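PDB 2Q0V: ubiquitin-conjugating enzyme E2, putative from Plasmodium falciparum, which probably takes part in ubiquitin conjugation as an E2-fold protein related to the ubiquitin-conjugating enzyme variants of the UBE2V type. Local coordinates for residues I97-V102 with I130-E135; P89-D94 with G106-N111. All blocks are in the same frame, centred on the assembly; numbering follows the deposited sequence.

Interaction 1 (I97-V102 with I130-E135); sequences IEMSCV and ISLRQE
Met99, Leu132 and Glu135 account for most of this buried contact between a turn and helix 125-135. Met99 points its first side-chain bond toward the helix and bends at its last torsion (chi3 -57°), which carries the methyl CE to the Leu132 branch CD2 at 3.9 Å; the two side chains meet at about a right angle. The same CD2 receives Cys101 SG at 4.1 Å, so one leucine methyl is shared by two sulfur-bearing side chains. Glu135, one helical turn on, uses its aliphatic part: Met99 SD lies 4.2 Å from Glu135 CB, and Cys101 SG 4.3 Å from Glu135 CG. Its carboxylate is bridged by water 1, which donates to Glu135 OE1 at 2.5 Å and also bonds to Ser100 OG at 2.7 Å. No direct hydrogen bond joins the two segments, but Asn141 links their backbones through Ser100 N and Glu135 O. Met99 to Val102 form a type I beta turn, closed by Val102 N to Met99 O at 2.9 Å. Leu132 also packs on Val91, Ile61 and Leu76, placing the contact in the hydrophobic core between helix and antiparallel sheet of the ubiquitin-conjugating (UBC) fold.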
loop_
_atom_site.group_PDB
_atom_site.type_symbol
_atom_site.label_atom_id
_atom_site.label_comp_id
_atom_site.label_asym_id
_atom_site.label_seq_id
_atom_site.Cartn_x
_atom_site.Cartn_y
_atom_site.Cartn_z
ATOM N N ILE A 97 8.107 -2.309 -11.246
ATOM C CA ILE A 97 7.301 -1.238 -11.766
ATOM C C ILE A 97 8.193 -0.031 -12.069
ATOM O O ILE A 97 9.260 0.148 -11.468
ATOM C CB ILE A 97 6.130 -0.912 -10.769
ATOM C CG1 ILE A 97 5.003 -0.128 -11.456
ATOM C CG2 ILE A 97 6.645 -0.272 -9.471
ATOM C CD1 ILE A 97 3.817 0.141 -10.555
ATOM N N GLU A 98 7.778 0.773 -13.032
ATOM C CA GLU A 98 8.404 2.085 -13.241
ATOM C C GLU A 98 7.366 3.136 -12.954
ATOM O O GLU A 98 6.362 3.249 -13.672
ATOM C CB GLU A 98 8.973 2.235 -14.659
ATOM C CG GLU A 98 10.150 1.308 -14.910
ATOM C CD GLU A 98 11.469 1.858 -14.393
ATOM O OE1 GLU A 98 11.748 3.060 -14.633
ATOM O OE2 GLU A 98 12.229 1.092 -13.757
ATOM N N MET A 99 7.590 3.860 -11.860
ATOM C CA MET A 99 6.739 4.992 -11.469
ATOM C C MET A 99 7.616 6.064 -10.860
ATOM O O MET A 99 8.581 5.752 -10.155
ATOM C CB MET A 99 5.695 4.573 -10.437
ATOM C CG MET A 99 4.495 3.874 -10.992
ATOM S SD MET A 99 3.000 4.056 -9.981
ATOM C CE MET A 99 3.557 3.416 -8.433
ATOM N N SER A 100 7.277 7.327 -11.084
ATOM C CA SER A 100 8.081 8.418 -10.510
ATOM C C SER A 100 8.248 8.394 -8.970
ATOM O O SER A 100 9.189 8.990 -8.452
ATOM C CB SER A 100 7.596 9.781 -11.010
ATOM O OG SER A 100 6.350 10.125 -10.403
ATOM N N CYS A 101 7.369 7.712 -8.244
ATOM C CA CYS A 101 7.494 7.599 -6.771
ATOM C C CYS A 101 8.016 6.227 -6.306
ATOM O O CYS A 101 7.944 5.906 -5.125
ATOM C CB CYS A 101 6.148 7.875 -6.102
ATOM S SG CYS A 101 4.908 6.654 -6.561
ATOM N N VAL A 102 8.519 5.419 -7.240
ATOM C CA VAL A 102 9.167 4.142 -6.909
ATOM C C VAL A 102 10.673 4.205 -7.239
ATOM O O VAL A 102 11.054 4.578 -8.341
ATOM C CB VAL A 102 8.456 2.943 -7.637
ATOM C CG1 VAL A 102 9.188 1.645 -7.431
ATOM C CG2 VAL A 102 7.020 2.821 -7.178
ATOM N N ILE A 130 -4.750 2.708 -2.676
ATOM C CA ILE A 130 -5.503 3.678 -3.480
ATOM C C ILE A 130 -4.669 4.787 -4.105
ATOM O O ILE A 130 -4.784 5.087 -5.278
ATOM C CB ILE A 130 -6.618 4.325 -2.649
ATOM C CG1 ILE A 130 -7.643 3.277 -2.241
ATOM C CG2 ILE A 130 -7.327 5.487 -3.446
ATOM C CD1 ILE A 130 -8.793 3.888 -1.296
ATOM N N SER A 131 -3.804 5.390 -3.315
ATOM C CA SER A 131 -2.894 6.422 -3.818
ATOM C C SER A 131 -1.951 5.957 -4.891
ATOM O O SER A 131 -1.651 6.715 -5.807
ATOM C CB SER A 131 -2.099 7.025 -2.674
ATOM O OG SER A 131 -2.948 7.903 -1.994
ATOM N N LEU A 132 -1.457 4.732 -4.746
ATOM C CA LEU A 132 -0.574 4.129 -5.736
ATOM C C LEU A 132 -1.305 3.810 -7.036
ATOM O O LEU A 132 -0.781 4.055 -8.123
ATOM C CB LEU A 132 0.126 2.896 -5.155
ATOM C CG LEU A 132 1.224 3.208 -4.107
ATOM C CD1 LEU A 132 1.707 1.891 -3.429
ATOM C CD2 LEU A 132 2.377 3.960 -4.732
ATOM N N ARG A 133 -2.542 3.336 -6.932
ATOM C CA ARG A 133 -3.310 3.111 -8.130
ATOM C C ARG A 133 -3.657 4.421 -8.856
ATOM O O ARG A 133 -3.753 4.432 -10.067
ATOM C CB ARG A 133 -4.570 2.324 -7.816
ATOM C CG ARG A 133 -4.810 1.270 -8.808
ATOM C CD ARG A 133 -5.574 0.094 -8.230
ATOM N NE ARG A 133 -6.979 0.296 -8.507
ATOM C CZ ARG A 133 -7.552 0.230 -9.705
ATOM N NH1 ARG A 133 -8.842 0.474 -9.798
ATOM N NH2 ARG A 133 -6.871 -0.087 -10.786
ATOM N N GLN A 134 -3.810 5.522 -8.120
ATOM C CA GLN A 134 -4.102 6.818 -8.738
ATOM C C GLN A 134 -2.904 7.444 -9.398
ATOM O O GLN A 134 -3.031 8.088 -10.430
ATOM C CB GLN A 134 -4.741 7.761 -7.733
ATOM C CG GLN A 134 -6.172 7.271 -7.390
ATOM C CD GLN A 134 -7.222 7.782 -8.376
ATOM O OE1 GLN A 134 -7.107 8.890 -8.921
ATOM N NE2 GLN A 134 -8.246 7.003 -8.582
ATOM N N GLU A 135 -1.736 7.229 -8.804
ATOM C CA GLU A 135 -0.481 7.625 -9.404
ATOM C C GLU A 135 -0.250 7.052 -10.799
ATOM O O GLU A 135 0.477 7.656 -11.576
ATOM C CB GLU A 135 0.688 7.205 -8.514
ATOM C CG GLU A 135 0.915 8.147 -7.359
ATOM C CD GLU A 135 1.088 9.585 -7.788
ATOM O OE1 GLU A 135 2.146 9.907 -8.398
ATOM O OE2 GLU A 135 0.167 10.395 -7.500
HETATM O O HOH W 1 4.243 8.833 -9.320
#

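Interaction 2 (P89-D94 with G106-N111); sequences PTVKFD and GRVIKN
Val91 meets Val108 through both backbone and side chain. Its carbonyl oxygen accepts Val108 N at 2.8 Å in a nearly straight bond (176° at the hydrogen), while water 2 accepts from Val91 N and donates to Val108 O. The two valines lie side by side and point the same way, and Val108 CG2, anti to its own carbonyl carbon (CG1 anti to the backbone N, chi1 176°), is the branch that meets Val91 CG1 at 3.5 Å. Lys92 faces Arg107 as the non-hydrogen-bonded pair of a single antiparallel bridge, and their CA atoms come within 4.0 Å. Both side chains leave on the same side of the strand: Lys92 CB packs against Arg107 CB at 3.6 Å, and farther out Lys92 NZ sits over one face of the Arg107 guanidinium, 3.1 Å from Arg107 NH2. Two positive donors there cannot bond each other, so that end is probably unfavourable electrostatically. Phe93 N then donates to Gly106 O at 2.7 Å, and the same oxygen is approached by Lys92 CA at 3.3 Å. This carbonyl also lies at the edge of the Phe93 ring, near its plane. Gly106 has a positive phi (91°) and packs closely beside the strand, an arrangement with no room for a side chain. Strand 90-93 is one of the sheet's two outer strands: one edge pairs with strand 73-79, and residues 106-108 join the other through a single bridge. Val91 reaches Ile128 and Leu132 of helix 125-135, and Val108 rests on Leu116 of helix 114-117.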
loop_
_atom_site.group_PDB
_atom_site.type_symbol
_atom_site.label_atom_id
_atom_site.label_comp_id
_atom_site.label_asym_id
_atom_site.label_seq_id
_atom_site.Cartn_x
_atom_site.Cartn_y
_atom_site.Cartn_z
ATOM N N PRO A 89 3.890 3.819 7.159
ATOM C CA PRO A 89 4.555 2.536 6.982
ATOM C C PRO A 89 5.610 2.669 5.888
ATOM O O PRO A 89 5.651 3.696 5.197
ATOM C CB PRO A 89 3.428 1.613 6.508
ATOM C CG PRO A 89 2.174 2.396 6.559
ATOM C CD PRO A 89 2.535 3.831 6.585
ATOM N N THR A 90 6.468 1.659 5.746
ATOM C CA THR A 90 7.356 1.574 4.587
ATOM C C THR A 90 6.638 0.747 3.541
ATOM O O THR A 90 5.955 -0.246 3.866
ATOM C CB THR A 90 8.768 0.919 4.887
ATOM O OG1 THR A 90 8.617 -0.463 5.242
ATOM C CG2 THR A 90 9.498 1.643 5.988
ATOM N N VAL A 91 6.798 1.162 2.287
ATOM C CA VAL A 91 6.112 0.547 1.173
ATOM C C VAL A 91 7.142 0.120 0.140
ATOM O O VAL A 91 7.983 0.920 -0.280
ATOM C CB VAL A 91 5.057 1.526 0.526
ATOM C CG1 VAL A 91 4.223 0.817 -0.552
ATOM C CG2 VAL A 91 4.161 2.160 1.584
ATOM N N LYS A 92 7.077 -1.147 -0.265
ATOM C CA LYS A 92 7.863 -1.612 -1.401
ATOM C C LYS A 92 7.154 -2.606 -2.319
ATOM O O LYS A 92 6.381 -3.483 -1.884
ATOM C CB LYS A 92 9.260 -2.119 -0.993
ATOM C CG LYS A 92 9.319 -3.216 0.023
ATOM C CD LYS A 92 10.692 -3.200 0.729
ATOM C CE LYS A 92 10.846 -1.982 1.693
ATOM N NZ LYS A 92 12.181 -1.867 2.438
ATOM N N PHE A 93 7.413 -2.422 -3.605
ATOM C CA PHE A 93 6.930 -3.322 -4.613
ATOM C C PHE A 93 7.858 -4.534 -4.641
ATOM O O PHE A 93 9.094 -4.403 -4.611
ATOM C CB PHE A 93 6.934 -2.640 -5.977
ATOM C CG PHE A 93 5.738 -1.790 -6.242
ATOM C CD1 PHE A 93 5.703 -0.474 -5.821
ATOM C CD2 PHE A 93 4.633 -2.315 -6.926
ATOM C CE1 PHE A 93 4.597 0.312 -6.066
ATOM C CE2 PHE A 93 3.517 -1.530 -7.185
ATOM C CZ PHE A 93 3.497 -0.216 -6.761
ATOM N N ASP A 94 7.235 -5.704 -4.663
ATOM C CA ASP A 94 7.896 -6.948 -4.961
ATOM C C ASP A 94 7.872 -7.122 -6.502
ATOM O O ASP A 94 8.869 -7.512 -7.090
ATOM C CB ASP A 94 7.181 -8.098 -4.234
ATOM C CG ASP A 94 7.088 -7.873 -2.702
ATOM O OD1 ASP A 94 8.104 -7.517 -2.045
ATOM O OD2 ASP A 94 5.988 -8.065 -2.129
ATOM N N GLY A 106 12.342 -0.702 -5.987
ATOM C CA GLY A 106 10.905 -0.903 -5.838
ATOM C C GLY A 106 10.359 -0.296 -4.568
ATOM O O GLY A 106 9.210 -0.548 -4.200
ATOM N N ARG A 107 11.162 0.495 -3.864
ATOM C CA ARG A 107 10.578 1.070 -2.682
ATOM C C ARG A 107 10.030 2.460 -2.911
ATOM O O ARG A 107 10.528 3.201 -3.769
ATOM C CB ARG A 107 11.312 0.756 -1.354
ATOM C CG ARG A 107 12.349 1.655 -0.768
ATOM C CD ARG A 107 12.481 1.247 0.743
ATOM N NE ARG A 107 13.859 1.150 1.290
ATOM C CZ ARG A 107 14.708 0.111 1.147
ATOM N NH1 ARG A 107 15.915 0.164 1.711
ATOM N NH2 ARG A 107 14.386 -0.975 0.430
ATOM N N VAL A 108 8.915 2.749 -2.244
ATOM C CA VAL A 108 8.231 4.003 -2.475
ATOM C C VAL A 108 9.042 5.156 -1.890
ATOM O O VAL A 108 9.521 5.094 -0.751
ATOM C CB VAL A 108 6.732 3.959 -2.009
ATOM C CG1 VAL A 108 6.051 5.324 -2.163
ATOM C CG2 VAL A 108 5.971 2.878 -2.819
ATOM N N ILE A 109 9.263 6.162 -2.729
ATOM C CA ILE A 109 9.969 7.361 -2.346
ATOM C C ILE A 109 8.948 8.268 -1.663
ATOM O O ILE A 109 8.096 8.865 -2.310
ATOM C CB ILE A 109 10.625 8.052 -3.572
ATOM C CG1 ILE A 109 11.441 7.046 -4.386
ATOM C CG2 ILE A 109 11.498 9.193 -3.126
ATOM C CD1 ILE A 109 11.727 7.503 -5.831
ATOM N N LYS A 110 9.045 8.321 -0.339
ATOM C CA LYS A 110 8.125 9.028 0.536
ATOM C C LYS A 110 7.817 10.454 0.058
ATOM O O LYS A 110 6.664 10.860 0.034
ATOM C CB LYS A 110 8.687 8.995 1.966
ATOM C CG LYS A 110 8.109 10.015 2.944
ATOM C CD LYS A 110 8.979 10.191 4.203
ATOM C CE LYS A 110 8.855 8.959 5.130
ATOM N NZ LYS A 110 9.469 9.171 6.498
ATOM N N ASN A 111 8.839 11.184 -0.377
ATOM C CA ASN A 111 8.676 12.582 -0.759
ATOM C C ASN A 111 8.041 12.811 -2.126
ATOM O O ASN A 111 7.664 13.945 -2.468
ATOM C CB ASN A 111 10.007 13.333 -0.641
ATOM C CG ASN A 111 10.431 13.543 0.806
ATOM O OD1 ASN A 111 9.594 13.809 1.681
ATOM N ND2 ASN A 111 11.739 13.426 1.070
HETATM O O HOH W 2 8.037 3.782 1.735
#

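Overall arrangement
Interactions 1 and 2 have centres about 10 Å apart, and their segments alternate along the chain: strand 90-93 leads into the turn of 97-102, the chain returns through 106-111, and helix 125-135 follows. They touch directly where Cys101 O lies 2.7 Å from Ile109 N, a probable hydrogen bond, and 3.6 Å from Val108 CG1. Val102 CG2 packs 3.7 Å from Phe93 CE1, and Leu132 and Val91 touch as well. Both contacts hold parts of the loop that follows strand 90-93, one against helix 125-135 and the other against the strand itself. In active E2 enzymes this region carries the catalytic cysteine; none is identified here, and UBE2V-type variants lack one.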